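Side-chain contacts in aldose-aldose oxidoreductase (Caulobacter crescentus, PDB 5A04), which probably oxidises one aldose while reducing another, using a tightly held NADP(H) cofactor within a Gfo/Idh/MocA-type two-domain fold: residues S190-A193 / A194-T198; L229-P232 / S233-A237; R251-P255 / K256-E260; D316-K319 / D320-I324. All coordinates share one frame; numbering follows the deposited sequence.

In the fold
The four contacts come in series along the chain, all within the C-terminal alpha/beta part. Contact 1 lies on helix 182-198; contacts 2 and 3 are the hairpins 224-230/236-242 and 247-254/257-261 of one mixed sheet; contact 4 lies on helix 314-333. The centres of contacts 1 and 2 are about 11 Å apart, as are those of contacts 1 and 4, and both pairs touch. Contacts 3 and 4 are the farthest apart, at about 25 Å between centres. Both helices pack on the hairpin of contact 2, which contact 4 also touches directly, and both hairpins meet the second subunit, which places them at the dimer interface.

Contact 1: residues S190-A193 / A194-T198; sequences SLNA and ARYLT
Ala193 and Tyr196 meet by a CH-pi contact in which the backbone, not a methyl group, is the donor: Ala193 CA sits over the ring of Tyr196, 3.5 Å from the centroid and 13° off the normal. Ala193 CB lies farther out over the phenol end, 3.8 Å from Tyr196 CZ. The ring can fold back like this because CG lies between the backbone N and the carbonyl carbon (chi1 60°), a torsion seldom used by aromatic residues in helices. At the ring's edge, Asn192 OD1 lies in its plane, 3.3 Å from Tyr196 CD2, with the amide turned 73° to the ring. The other branch of that amide, ND2, borders the guanidinium edge of Arg195, 3.4 Å from NH1; both are donors, so they do not bond to each other, and a shared acceptor lies outside this helix.

All this happens on the last turns of helix 182-198, where i to i+4 bonds such as Leu197 N to Ala193 O (2.8 Å) keep the regular rise. Near its end Thr198 OG1 turns back to Ala194 O at 2.8 Å, so that this carbonyl accepts from both the hydroxyl and the amide of Thr198.

Asp320 of helix 314-333 supplies the acceptor, taking Asn192 ND2 on one carboxylate oxygen and Arg195 NH1 on the other. Arg195, its chain bent at chi3 and its CD 4.0 Å from Leu191 CD1, also forms salt bridges with Asp316 and Glu201. The Tyr196 hydroxyl is bonded to Asn139, and Tyr250 of strand 247-254 packs against Ala193, Tyr196 and Leu197.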
ATOM      1  N   SER A 190       4.732   9.869  -3.984  1.00 14.04           N
ATOM      2  CA  SER A 190       3.945   8.673  -4.302  1.00 12.39           C
ATOM      3  C   SER A 190       3.262   8.830  -5.659  1.00 14.62           C
ATOM      4  O   SER A 190       3.241   7.911  -6.474  1.00 14.00           O
ATOM      5  CB  SER A 190       2.883   8.414  -3.224  1.00 14.06           C
ATOM      6  OG  SER A 190       3.478   8.133  -1.971  1.00 15.45           O
ATOM      7  N   LEU A 191       2.667  10.002  -5.870  1.00 13.63           N
ATOM      8  CA  LEU A 191       1.995  10.306  -7.125  1.00 12.82           C
ATOM      9  C   LEU A 191       2.967  10.317  -8.300  1.00 13.33           C
ATOM     10  O   LEU A 191       2.714   9.700  -9.342  1.00 13.53           O
ATOM     11  CB  LEU A 191       1.293  11.662  -7.001  1.00 13.72           C
ATOM     12  CG  LEU A 191       0.826  12.316  -8.294  1.00 13.68           C
ATOM     13  CD1 LEU A 191      -0.200  11.413  -8.983  1.00 15.09           C
ATOM     14  CD2 LEU A 191       0.240  13.689  -7.958  1.00 13.87           C
ATOM     15  N   ASN A 192       4.084  11.016  -8.126  1.00 13.92           N
ATOM     16  CA  ASN A 192       5.053  11.173  -9.202  1.00 13.38           C
ATOM     17  C   ASN A 192       5.615   9.796  -9.571  1.00 15.89           C
ATOM     18  O   ASN A 192       5.763   9.478 -10.752  1.00 15.63           O
ATOM     19  CB  ASN A 192       6.162  12.161  -8.788  1.00 14.81           C
ATOM     20  CG  ASN A 192       6.975  12.674  -9.972  1.00 17.22           C
ATOM     21  OD1 ASN A 192       8.103  12.237 -10.199  1.00 16.65           O
ATOM     22  ND2 ASN A 192       6.418  13.618 -10.713  1.00 15.89           N
ATOM     23  N   ALA A 193       5.893   8.966  -8.568  1.00 15.17           N
ATOM     24  CA  ALA A 193       6.382   7.604  -8.836  1.00 13.90           C
ATOM     25  C   ALA A 193       5.342   6.735  -9.545  1.00 15.82           C
ATOM     26  O   ALA A 193       5.676   5.985 -10.464  1.00 15.24           O
ATOM     27  CB  ALA A 193       6.832   6.915  -7.542  1.00 13.13           C
ATOM     28  N   ALA A 194       4.086   6.814  -9.126  1.00 12.84           N
ATOM     29  CA  ALA A 194       3.060   6.013  -9.797  1.00 13.94           C
ATOM     30  C   ALA A 194       3.030   6.365 -11.283  1.00 15.79           C
ATOM     31  O   ALA A 194       2.911   5.485 -12.139  1.00 15.06           O
ATOM     32  CB  ALA A 194       1.693   6.234  -9.163  1.00 13.24           C
ATOM     33  N   ARG A 195       3.185   7.655 -11.575  1.00 13.05           N
ATOM     34  CA  ARG A 195       3.211   8.128 -12.953  1.00 13.31           C
ATOM     35  C   ARG A 195       4.463   7.672 -13.707  1.00 16.45           C
ATOM     36  O   ARG A 195       4.341   7.200 -14.839  1.00 16.79           O
ATOM     37  CB  ARG A 195       3.095   9.661 -12.993  1.00 16.45           C
ATOM     38  CG  ARG A 195       1.669  10.170 -12.624  1.00 14.34           C
ATOM     39  CD  ARG A 195       1.575  11.715 -12.558  1.00 14.73           C
ATOM     40  NE  ARG A 195       2.017  12.257 -13.834  1.00 16.80           N
ATOM     41  CZ  ARG A 195       3.161  12.905 -14.023  1.00 18.62           C
ATOM     42  NH1 ARG A 195       3.947  13.196 -12.994  1.00 17.65           N
ATOM     43  NH2 ARG A 195       3.505  13.282 -15.255  1.00 18.40           N
ATOM     44  N   TYR A 196       5.657   7.792 -13.116  1.00 16.02           N
ATOM     45  CA  TYR A 196       6.832   7.420 -13.911  1.00 16.18           C
ATOM     46  C   TYR A 196       7.075   5.915 -13.946  1.00 17.59           C
ATOM     47  O   TYR A 196       7.714   5.422 -14.875  1.00 18.49           O
ATOM     48  CB  TYR A 196       8.122   8.174 -13.482  1.00 18.67           C
ATOM     49  CG  TYR A 196       8.689   8.048 -12.073  1.00 15.45           C
ATOM     50  CD1 TYR A 196       9.238   6.855 -11.603  1.00 15.30           C
ATOM     51  CD2 TYR A 196       8.787   9.176 -11.260  1.00 15.55           C
ATOM     52  CE1 TYR A 196       9.808   6.779 -10.319  1.00 17.15           C
ATOM     53  CE2 TYR A 196       9.341   9.110  -9.984  1.00 15.91           C
ATOM     54  CZ  TYR A 196       9.857   7.915  -9.524  1.00 15.64           C
ATOM     55  OH  TYR A 196      10.411   7.881  -8.261  1.00 18.16           O
ATOM     56  N   LEU A 197       6.528   5.172 -12.996  1.00 15.85           N
ATOM     57  CA  LEU A 197       6.655   3.711 -13.057  1.00 15.51           C
ATOM     58  C   LEU A 197       5.696   3.135 -14.108  1.00 19.12           C
ATOM     59  O   LEU A 197       6.066   2.240 -14.875  1.00 18.57           O
ATOM     60  CB  LEU A 197       6.404   3.085 -11.681  1.00 14.85           C
ATOM     61  CG  LEU A 197       7.474   3.426 -10.642  1.00 14.36           C
ATOM     62  CD1 LEU A 197       7.000   3.023  -9.263  1.00 14.37           C
ATOM     63  CD2 LEU A 197       8.831   2.746 -10.962  1.00 15.45           C
ATOM     64  N   THR A 198       4.466   3.646 -14.164  1.00 17.68           N
ATOM     65  CA  THR A 198       3.527   3.170 -15.183  1.00 17.70           C
ATOM     66  C   THR A 198       3.846   3.787 -16.534  1.00 18.54           C
ATOM     67  O   THR A 198       3.565   3.193 -17.581  1.00 20.05           O
ATOM     68  CB  THR A 198       2.053   3.510 -14.843  1.00 17.67           C
ATOM     69  OG1 THR A 198       1.924   4.928 -14.708  1.00 16.46           O
ATOM     70  CG2 THR A 198       1.619   2.837 -13.555  1.00 16.35           C
TER

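Contact 2: residues L229-P232 / S233-A237; sequences LLFP and SGATA
Phe231 and Gly234 close a type I turn with a G1 bulge: Gly234, in the fourth position, has a positive phi (101°), at which a CB would press on the preceding carbonyl oxygen, and the strand pairing resumes one residue later, at Ala235. Gly234 N reaches Phe231 O at 2.9 Å, from 49° out of the carbonyl plane. Ser233 braces the same corner with an ST turn, its OG accepting from Ala235 N at 3.2 Å; with OG placed between the backbone N and the carbonyl carbon (chi1 71°), the hydroxyl is within bonding distance of that amide. The same OG also bonds to Glu200.

Beyond the turn the strands pair as an antiparallel hairpin. Phe231 N meets Ala235 O almost head-on, and Leu229 and Ala237 form a hydrogen-bonded pair, N to O in both directions. The Phe231 ring lies edge-on to the second strand. Its CD1 is 3.4 Å from Ala235 O and 4.1 Å from Ala235 CB, while CE1 approaches Ala237 CB at 4.2 Å. Leu229 CB packs against that same methyl group. On the opposite face, Leu230 CD1 leans across to Thr236 CG2 at 4.0 Å and also touches the backbone oxygen of Ala235.

The face bearing Leu229 and Ala237 lies against Leu191 and Ala194 of helix 182-198, with Phe231 reaching Thr198 at its end, whereas the Leu230 and Thr236 face meets Val208 and Ser210 of the second subunit; strands 204-210 and 156-162 flank the hairpin in the sheet.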
ATOM      1  N   LEU A 229      -5.246   5.344  -7.716  1.00 13.54           N
ATOM      2  CA  LEU A 229      -5.235   5.769  -9.112  1.00 13.89           C
ATOM      3  C   LEU A 229      -5.537   4.597 -10.025  1.00 15.14           C
ATOM      4  O   LEU A 229      -5.040   3.489  -9.810  1.00 14.57           O
ATOM      5  CB  LEU A 229      -3.871   6.366  -9.495  1.00 14.47           C
ATOM      6  CG  LEU A 229      -3.314   7.484  -8.610  1.00 14.86           C
ATOM      7  CD1 LEU A 229      -1.883   7.825  -9.014  1.00 16.38           C
ATOM      8  CD2 LEU A 229      -4.192   8.721  -8.684  1.00 15.53           C
ATOM      9  N   LEU A 230      -6.335   4.852 -11.058  1.00 13.83           N
ATOM     10  CA  LEU A 230      -6.515   3.884 -12.139  1.00 15.99           C
ATOM     11  C   LEU A 230      -5.953   4.482 -13.421  1.00 15.95           C
ATOM     12  O   LEU A 230      -6.152   5.671 -13.677  1.00 17.73           O
ATOM     13  CB  LEU A 230      -7.996   3.536 -12.311  1.00 15.16           C
ATOM     14  CG  LEU A 230      -8.372   2.575 -13.441  1.00 17.89           C
ATOM     15  CD1 LEU A 230      -7.834   1.163 -13.198  1.00 18.07           C
ATOM     16  CD2 LEU A 230      -9.902   2.548 -13.592  1.00 20.29           C
ATOM     17  N   PHE A 231      -5.251   3.670 -14.209  1.00 15.77           N
ATOM     18  CA  PHE A 231      -4.625   4.133 -15.449  1.00 17.21           C
ATOM     19  C   PHE A 231      -5.287   3.474 -16.675  1.00 16.01           C
ATOM     20  O   PHE A 231      -5.920   2.427 -16.537  1.00 18.76           O
ATOM     21  CB  PHE A 231      -3.124   3.819 -15.423  1.00 16.65           C
ATOM     22  CG  PHE A 231      -2.365   4.546 -14.334  1.00 15.40           C
ATOM     23  CD1 PHE A 231      -2.236   3.997 -13.072  1.00 14.78           C
ATOM     24  CD2 PHE A 231      -1.782   5.775 -14.589  1.00 15.69           C
ATOM     25  CE1 PHE A 231      -1.524   4.674 -12.071  1.00 14.57           C
ATOM     26  CE2 PHE A 231      -1.074   6.461 -13.602  1.00 15.07           C
ATOM     27  CZ  PHE A 231      -0.947   5.903 -12.339  1.00 16.55           C
ATOM     28  N   PRO A 232      -5.126   4.068 -17.874  1.00 18.59           N
ATOM     29  CA  PRO A 232      -5.808   3.515 -19.061  1.00 19.01           C
ATOM     30  C   PRO A 232      -5.487   2.051 -19.353  1.00 21.05           C
ATOM     31  O   PRO A 232      -6.356   1.318 -19.825  1.00 20.25           O
ATOM     32  CB  PRO A 232      -5.302   4.414 -20.199  1.00 20.24           C
ATOM     33  CG  PRO A 232      -5.055   5.727 -19.523  1.00 20.10           C
ATOM     34  CD  PRO A 232      -4.458   5.347 -18.184  1.00 17.97           C
ATOM     35  N   SER A 233      -4.262   1.622 -19.062  1.00 19.15           N
ATOM     36  CA  SER A 233      -3.857   0.248 -19.330  1.00 17.60           C
ATOM     37  C   SER A 233      -4.530  -0.752 -18.401  1.00 17.72           C
ATOM     38  O   SER A 233      -4.459  -1.968 -18.621  1.00 21.47           O
ATOM     39  CB  SER A 233      -2.344   0.104 -19.178  1.00 18.52           C
ATOM     40  OG  SER A 233      -2.009   0.203 -17.804  1.00 19.12           O
ATOM     41  N   GLY A 234      -5.143  -0.238 -17.340  1.00 18.11           N
ATOM     42  CA  GLY A 234      -5.698  -1.080 -16.300  1.00 18.07           C
ATOM     43  C   GLY A 234      -4.801  -1.156 -15.075  1.00 18.89           C
ATOM     44  O   GLY A 234      -5.202  -1.700 -14.050  1.00 17.04           O
ATOM     45  N   ALA A 235      -3.586  -0.615 -15.173  1.00 16.04           N
ATOM     46  CA  ALA A 235      -2.711  -0.510 -14.000  1.00 16.62           C
ATOM     47  C   ALA A 235      -3.399   0.272 -12.872  1.00 15.63           C
ATOM     48  O   ALA A 235      -4.162   1.206 -13.120  1.00 15.72           O
ATOM     49  CB  ALA A 235      -1.379   0.162 -14.373  1.00 17.30           C
ATOM     50  N   THR A 236      -3.106  -0.112 -11.633  1.00 15.11           N
ATOM     51  CA  THR A 236      -3.679   0.535 -10.456  1.00 14.11           C
ATOM     52  C   THR A 236      -2.573   1.004  -9.516  1.00 16.73           C
ATOM     53  O   THR A 236      -1.473   0.449  -9.518  1.00 15.71           O
ATOM     54  CB  THR A 236      -4.614  -0.424  -9.679  1.00 16.45           C
ATOM     55  OG1 THR A 236      -3.842  -1.524  -9.170  1.00 17.92           O
ATOM     56  CG2 THR A 236      -5.705  -0.970 -10.599  1.00 18.74           C
ATOM     57  N   ALA A 237      -2.855   2.019  -8.705  1.00 15.12           N
ATOM     58  CA  ALA A 237      -1.917   2.392  -7.648  1.00 15.66           C
ATOM     59  C   ALA A 237      -2.657   2.685  -6.350  1.00 16.06           C
ATOM     60  O   ALA A 237      -3.730   3.298  -6.350  1.00 13.95           O
ATOM     61  CB  ALA A 237      -1.059   3.599  -8.060  1.00 16.04           C
TER

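Contact 3: residues R251-P255 / K256-E260; sequences RVSGP and KGWVE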
ATOM      1  N   ARG A 251       6.559  -0.467  -4.401  1.00 13.58           N
ATOM      2  CA  ARG A 251       6.680  -1.740  -5.097  1.00 12.05           C
ATOM      3  C   ARG A 251       5.802  -1.685  -6.339  1.00 15.70           C
ATOM      4  O   ARG A 251       4.631  -1.300  -6.251  1.00 16.49           O
ATOM      5  CB  ARG A 251       6.261  -2.926  -4.217  1.00 15.70           C
ATOM      6  CG  ARG A 251       6.387  -4.246  -4.983  1.00 13.70           C
ATOM      7  CD  ARG A 251       5.844  -5.435  -4.223  1.00 16.10           C
ATOM      8  NE  ARG A 251       6.605  -5.708  -3.010  1.00 16.89           N
ATOM      9  CZ  ARG A 251       6.412  -6.775  -2.242  1.00 19.84           C
ATOM     10  NH1 ARG A 251       5.474  -7.667  -2.554  1.00 18.74           N
ATOM     11  NH2 ARG A 251       7.152  -6.947  -1.157  1.00 18.72           N
ATOM     12  N   VAL A 252       6.368  -2.036  -7.489  1.00 15.04           N
ATOM     13  CA  VAL A 252       5.589  -2.148  -8.714  1.00 14.92           C
ATOM     14  C   VAL A 252       5.558  -3.632  -9.097  1.00 15.72           C
ATOM     15  O   VAL A 252       6.586  -4.314  -9.055  1.00 16.56           O
ATOM     16  CB  VAL A 252       6.162  -1.246  -9.855  1.00 15.70           C
ATOM     17  CG1 VAL A 252       7.673  -1.434 -10.026  1.00 18.46           C
ATOM     18  CG2 VAL A 252       5.406  -1.467 -11.182  1.00 16.04           C
ATOM     19  N   SER A 253       4.362  -4.136  -9.408  1.00 15.86           N
ATOM     20  CA  SER A 253       4.169  -5.566  -9.668  1.00 15.65           C
ATOM     21  C   SER A 253       3.386  -5.822 -10.950  1.00 18.21           C
ATOM     22  O   SER A 253       2.453  -5.082 -11.286  1.00 16.24           O
ATOM     23  CB  SER A 253       3.423  -6.246  -8.511  1.00 14.89           C
ATOM     24  OG  SER A 253       3.941  -5.899  -7.242  1.00 16.03           O
ATOM     25  N   GLY A 254       3.756  -6.899 -11.637  1.00 17.13           N
ATOM     26  CA  GLY A 254       3.028  -7.389 -12.796  1.00 15.91           C
ATOM     27  C   GLY A 254       2.986  -8.912 -12.716  1.00 15.89           C
ATOM     28  O   GLY A 254       3.456  -9.497 -11.740  1.00 16.90           O
ATOM     29  N   PRO A 255       2.426  -9.565 -13.743  1.00 17.51           N
ATOM     30  CA  PRO A 255       2.230 -11.022 -13.715  1.00 20.15           C
ATOM     31  C   PRO A 255       3.540 -11.799 -13.654  1.00 21.87           C
ATOM     32  O   PRO A 255       3.547 -12.928 -13.169  1.00 20.50           O
ATOM     33  CB  PRO A 255       1.502 -11.314 -15.031  1.00 20.78           C
ATOM     34  CG  PRO A 255       1.010  -9.996 -15.526  1.00 27.11           C
ATOM     35  CD  PRO A 255       1.913  -8.948 -14.978  1.00 18.58           C
ATOM     36  N   LYS A 256       4.629 -11.209 -14.137  1.00 18.70           N
ATOM     37  CA  LYS A 256       5.915 -11.914 -14.145  1.00 18.69           C
ATOM     38  C   LYS A 256       6.772 -11.675 -12.901  1.00 21.93           C
ATOM     39  O   LYS A 256       7.785 -12.350 -12.698  1.00 19.92           O
ATOM     40  CB  LYS A 256       6.705 -11.528 -15.399  1.00 20.65           C
ATOM     41  CG  LYS A 256       6.036 -11.996 -16.685  1.00 25.16           C
ATOM     42  CD  LYS A 256       6.634 -11.341 -17.928  1.00 28.16           C
ATOM     43  CE  LYS A 256       8.081 -11.707 -18.124  1.00 37.51           C
ATOM     44  NZ  LYS A 256       8.618 -11.092 -19.376  1.00 39.53           N
ATOM     45  N   GLY A 257       6.391 -10.706 -12.076  1.00 17.91           N
ATOM     46  CA  GLY A 257       7.148 -10.425 -10.872  1.00 18.95           C
ATOM     47  C   GLY A 257       7.047  -8.983 -10.417  1.00 18.11           C
ATOM     48  O   GLY A 257       6.166  -8.244 -10.855  1.00 17.81           O
ATOM     49  N   TRP A 258       7.944  -8.579  -9.527  1.00 17.21           N
ATOM     50  CA  TRP A 258       7.835  -7.248  -8.952  1.00 17.64           C
ATOM     51  C   TRP A 258       9.198  -6.695  -8.549  1.00 19.34           C
ATOM     52  O   TRP A 258      10.181  -7.438  -8.422  1.00 16.67           O
ATOM     53  CB  TRP A 258       6.866  -7.257  -7.744  1.00 14.68           C
ATOM     54  CG  TRP A 258       7.135  -8.292  -6.653  1.00 19.19           C
ATOM     55  CD1 TRP A 258       6.456  -9.464  -6.449  1.00 21.83           C
ATOM     56  CD2 TRP A 258       8.110  -8.211  -5.597  1.00 20.50           C
ATOM     57  NE1 TRP A 258       6.966 -10.127  -5.356  1.00 27.23           N
ATOM     58  CE2 TRP A 258       7.976  -9.377  -4.812  1.00 24.81           C
ATOM     59  CE3 TRP A 258       9.086  -7.270  -5.246  1.00 19.33           C
ATOM     60  CZ2 TRP A 258       8.789  -9.632  -3.705  1.00 27.42           C
ATOM     61  CZ3 TRP A 258       9.889  -7.522  -4.149  1.00 20.64           C
ATOM     62  CH2 TRP A 258       9.739  -8.696  -3.392  1.00 23.40           C
ATOM     63  N   VAL A 259       9.264  -5.379  -8.389  1.00 17.53           N
ATOM     64  CA  VAL A 259      10.479  -4.750  -7.890  1.00 16.53           C
ATOM     65  C   VAL A 259      10.088  -3.657  -6.903  1.00 16.42           C
ATOM     66  O   VAL A 259       9.086  -2.958  -7.087  1.00 17.45           O
ATOM     67  CB  VAL A 259      11.365  -4.177  -9.045  1.00 18.91           C
ATOM     68  CG1 VAL A 259      10.592  -3.259  -9.945  1.00 23.04           C
ATOM     69  CG2 VAL A 259      12.593  -3.468  -8.490  1.00 20.20           C
ATOM     70  N   GLU A 260      10.858  -3.535  -5.833  1.00 14.88           N
ATOM     71  CA  GLU A 260      10.568  -2.512  -4.838  1.00 14.80           C
ATOM     72  C   GLU A 260      11.841  -1.809  -4.409  1.00 17.27           C
ATOM     73  O   GLU A 260      12.937  -2.368  -4.527  1.00 16.84           O
ATOM     74  CB  GLU A 260       9.881  -3.124  -3.618  1.00 18.01           C
ATOM     75  CG  GLU A 260      10.792  -4.027  -2.773  1.00 16.98           C
ATOM     76  CD  GLU A 260      10.051  -4.688  -1.615  1.00 21.56           C
ATOM     77  OE1 GLU A 260       8.807  -4.527  -1.503  1.00 18.99           O
ATOM     78  OE2 GLU A 260      10.719  -5.382  -0.816  1.00 21.51           O
TER
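Arg251 runs over the neighbouring strand, meeting Glu260 first and Trp258 next. Its CB rests 3.7 Å from Glu260 CB, in a non-hydrogen-bonded pair of the antiparallel hairpin 247-254/257-261. CG, anti to the backbone N (chi1 179°), passes near Val259 O, and CD comes within 3.8 Å of Trp258 CD2. The bend at chi3 then lays the guanidinium flat on the indole: the planes differ by 4°, and CZ stands 3.8 Å from the centroid of the six-membered ring in a cation-pi stack. NH1 lies over the indole near CE2. NE and NH2 turn to one oxygen, Glu260 OE1, at 2.9 and 3.0 Å; this oxygen lies in the guanidinium plane, but both nitrogens approach it from above the carboxylate plane. Replacing Arg251 by an alanine is likely to strip the indole face of its cation and to leave Glu260 OE1, and Asp262 of the second subunit, without these donors.

Behind this, Val252 CG1 and Val259 CG1 press together on the other face at a tight 3.4 Å, and a type I turn ends the hairpin, closed by Gly257 N to Gly254 O at 3.2 Å, with Gly254 N to Gly257 O in return.

Arg251 NH2 bridges to Asp262, and Glu260 OE2 to Arg273. Acid and base thus alternate from Asp262 of the second subunit through Arg251 and Glu260 to Arg273, an arrangement likely to offset the closeness of the two arginines and to favour an ionised Glu260.

Contact 4: residues D316-K319 / D320-I324; sequences DGLK and DLRVI
Leu318 and Arg322 make the main side-chain contact, a van der Waals one between a leucine methyl group and the face of a guanidinium one turn on. Leu318 CD2 lies under that face, off toward its rim and 3.7 Å from Arg322 NH2, while Leu318 CG approaches Arg322 CZ at 4.1 Å. The leucine leans that way because its CG is anti to the backbone N (chi1 169°), and the arginine chain, extended from CG to NE, comes back along the helix to meet it. Lys319 CG adds a looser touch, 4.1 Å from Arg322 NH1. With an alanine in place of Leu318, the guanidinium would probably lose the support under this face and be freer to turn, and a gap would probably open against Val110, Cys113 and Ile117 of helix 110-123.

The backbone bonds are those of a regular alpha helix, 314-333, which packs on helix 182-198 on one side and on helix 110-123 on another. Arg322 N to Leu318 O, at 2.9 Å, is the shortest of the four that join the two segments; Val323 N to Lys319 O, at 3.3 Å, is the longest.

Charged groups make up the third kind. Asp316 OD2 and Asp320 OD2 stand 5.2 Å apart on the same side of the helix, and the two acids gather round Arg195 of helix 182-198, whose charge probably eases their mutual repulsion.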
ATOM      1  N   ASP A 316       5.462  18.294 -16.448  1.00 19.64           N
ATOM      2  CA  ASP A 316       5.428  17.201 -15.469  1.00 18.93           C
ATOM      3  C   ASP A 316       4.878  17.717 -14.139  1.00 17.60           C
ATOM      4  O   ASP A 316       4.061  17.052 -13.485  1.00 19.12           O
ATOM      5  CB  ASP A 316       6.831  16.595 -15.280  1.00 19.57           C
ATOM      6  CG  ASP A 316       6.799  15.202 -14.647  1.00 26.44           C
ATOM      7  OD1 ASP A 316       5.959  14.366 -15.051  1.00 33.63           O
ATOM      8  OD2 ASP A 316       7.643  14.931 -13.768  1.00 27.78           O
ATOM      9  N   GLY A 317       5.321  18.909 -13.739  1.00 15.46           N
ATOM     10  CA  GLY A 317       4.865  19.504 -12.496  1.00 15.06           C
ATOM     11  C   GLY A 317       3.377  19.794 -12.574  1.00 18.03           C
ATOM     12  O   GLY A 317       2.632  19.591 -11.609  1.00 16.10           O
ATOM     13  N   LEU A 318       2.948  20.265 -13.742  1.00 15.50           N
ATOM     14  CA  LEU A 318       1.537  20.581 -13.971  1.00 16.09           C
ATOM     15  C   LEU A 318       0.674  19.321 -13.906  1.00 16.86           C
ATOM     16  O   LEU A 318      -0.416  19.327 -13.330  1.00 18.07           O
ATOM     17  CB  LEU A 318       1.368  21.265 -15.329  1.00 14.51           C
ATOM     18  CG  LEU A 318      -0.050  21.442 -15.879  1.00 18.77           C
ATOM     19  CD1 LEU A 318      -0.928  22.301 -14.966  1.00 20.32           C
ATOM     20  CD2 LEU A 318       0.025  22.043 -17.285  1.00 19.93           C
ATOM     21  N   LYS A 319       1.163  18.241 -14.497  1.00 14.05           N
ATOM     22  CA  LYS A 319       0.424  16.983 -14.488  1.00 17.65           C
ATOM     23  C   LYS A 319       0.236  16.483 -13.057  1.00 17.57           C
ATOM     24  O   LYS A 319      -0.839  15.977 -12.702  1.00 16.22           O
ATOM     25  CB  LYS A 319       1.135  15.938 -15.344  1.00 18.74           C
ATOM     26  CG  LYS A 319       0.904  16.120 -16.845  1.00 21.62           C
ATOM     27  CD  LYS A 319       1.876  15.287 -17.651  1.00 24.81           C
ATOM     28  CE  LYS A 319       1.653  15.463 -19.145  1.00 32.53           C
ATOM     29  NZ  LYS A 319       2.753  14.792 -19.902  1.00 34.75           N
ATOM     30  N   ASP A 320       1.248  16.661 -12.215  1.00 15.52           N
ATOM     31  CA  ASP A 320       1.078  16.302 -10.809  1.00 13.46           C
ATOM     32  C   ASP A 320       0.010  17.169 -10.143  1.00 15.78           C
ATOM     33  O   ASP A 320      -0.854  16.644  -9.432  1.00 15.07           O
ATOM     34  CB  ASP A 320       2.396  16.420 -10.032  1.00 13.22           C
ATOM     35  CG  ASP A 320       3.246  15.155 -10.119  1.00 16.08           C
ATOM     36  OD1 ASP A 320       2.743  14.116 -10.596  1.00 15.81           O
ATOM     37  OD2 ASP A 320       4.415  15.204  -9.683  1.00 16.54           O
ATOM     38  N   LEU A 321       0.046  18.485 -10.374  1.00 14.08           N
ATOM     39  CA  LEU A 321      -0.920  19.368  -9.711  1.00 14.21           C
ATOM     40  C   LEU A 321      -2.337  19.042 -10.161  1.00 12.69           C
ATOM     41  O   LEU A 321      -3.268  19.176  -9.373  1.00 15.86           O
ATOM     42  CB  LEU A 321      -0.622  20.852  -9.967  1.00 15.10           C
ATOM     43  CG  LEU A 321       0.027  21.577  -8.781  1.00 15.30           C
ATOM     44  CD1 LEU A 321      -0.850  21.524  -7.531  1.00 18.35           C
ATOM     45  CD2 LEU A 321       1.424  20.976  -8.508  1.00 16.90           C
ATOM     46  N   ARG A 322      -2.491  18.644 -11.422  1.00 14.26           N
ATOM     47  CA  ARG A 322      -3.808  18.241 -11.931  1.00 17.08           C
ATOM     48  C   ARG A 322      -4.374  17.075 -11.116  1.00 16.94           C
ATOM     49  O   ARG A 322      -5.553  17.076 -10.741  1.00 17.03           O
ATOM     50  CB  ARG A 322      -3.731  17.834 -13.407  1.00 21.45           C
ATOM     51  CG  ARG A 322      -3.588  18.973 -14.404  1.00 27.45           C
ATOM     52  CD  ARG A 322      -3.488  18.424 -15.834  1.00 30.19           C
ATOM     53  NE  ARG A 322      -3.487  19.489 -16.835  1.00 33.95           N
ATOM     54  CZ  ARG A 322      -2.857  19.415 -18.007  1.00 38.89           C
ATOM     55  NH1 ARG A 322      -2.163  18.325 -18.330  1.00 38.49           N
ATOM     56  NH2 ARG A 322      -2.910  20.436 -18.852  1.00 38.76           N
ATOM     57  N   VAL A 323      -3.533  16.082 -10.845  1.00 15.52           N
ATOM     58  CA  VAL A 323      -3.980  14.924 -10.083  1.00 14.63           C
ATOM     59  C   VAL A 323      -4.169  15.296  -8.618  1.00 14.83           C
ATOM     60  O   VAL A 323      -5.112  14.837  -7.977  1.00 13.82           O
ATOM     61  CB  VAL A 323      -2.997  13.744 -10.203  1.00 13.88           C
ATOM     62  CG1 VAL A 323      -3.576  12.523  -9.505  1.00 14.62           C
ATOM     63  CG2 VAL A 323      -2.744  13.435 -11.678  1.00 15.96           C
ATOM     64  N   ILE A 324      -3.285  16.143  -8.091  1.00 13.08           N
ATOM     65  CA  ILE A 324      -3.405  16.589  -6.705  1.00 14.28           C
ATOM     66  C   ILE A 324      -4.749  17.285  -6.466  1.00 15.01           C
ATOM     67  O   ILE A 324      -5.428  17.009  -5.469  1.00 14.03           O
ATOM     68  CB  ILE A 324      -2.224  17.516  -6.320  1.00 14.24           C
ATOM     69  CG1 ILE A 324      -0.972  16.651  -6.096  1.00 16.02           C
ATOM     70  CG2 ILE A 324      -2.543  18.320  -5.071  1.00 16.32           C
ATOM     71  CD1 ILE A 324       0.335  17.439  -6.035  1.00 16.01           C
TER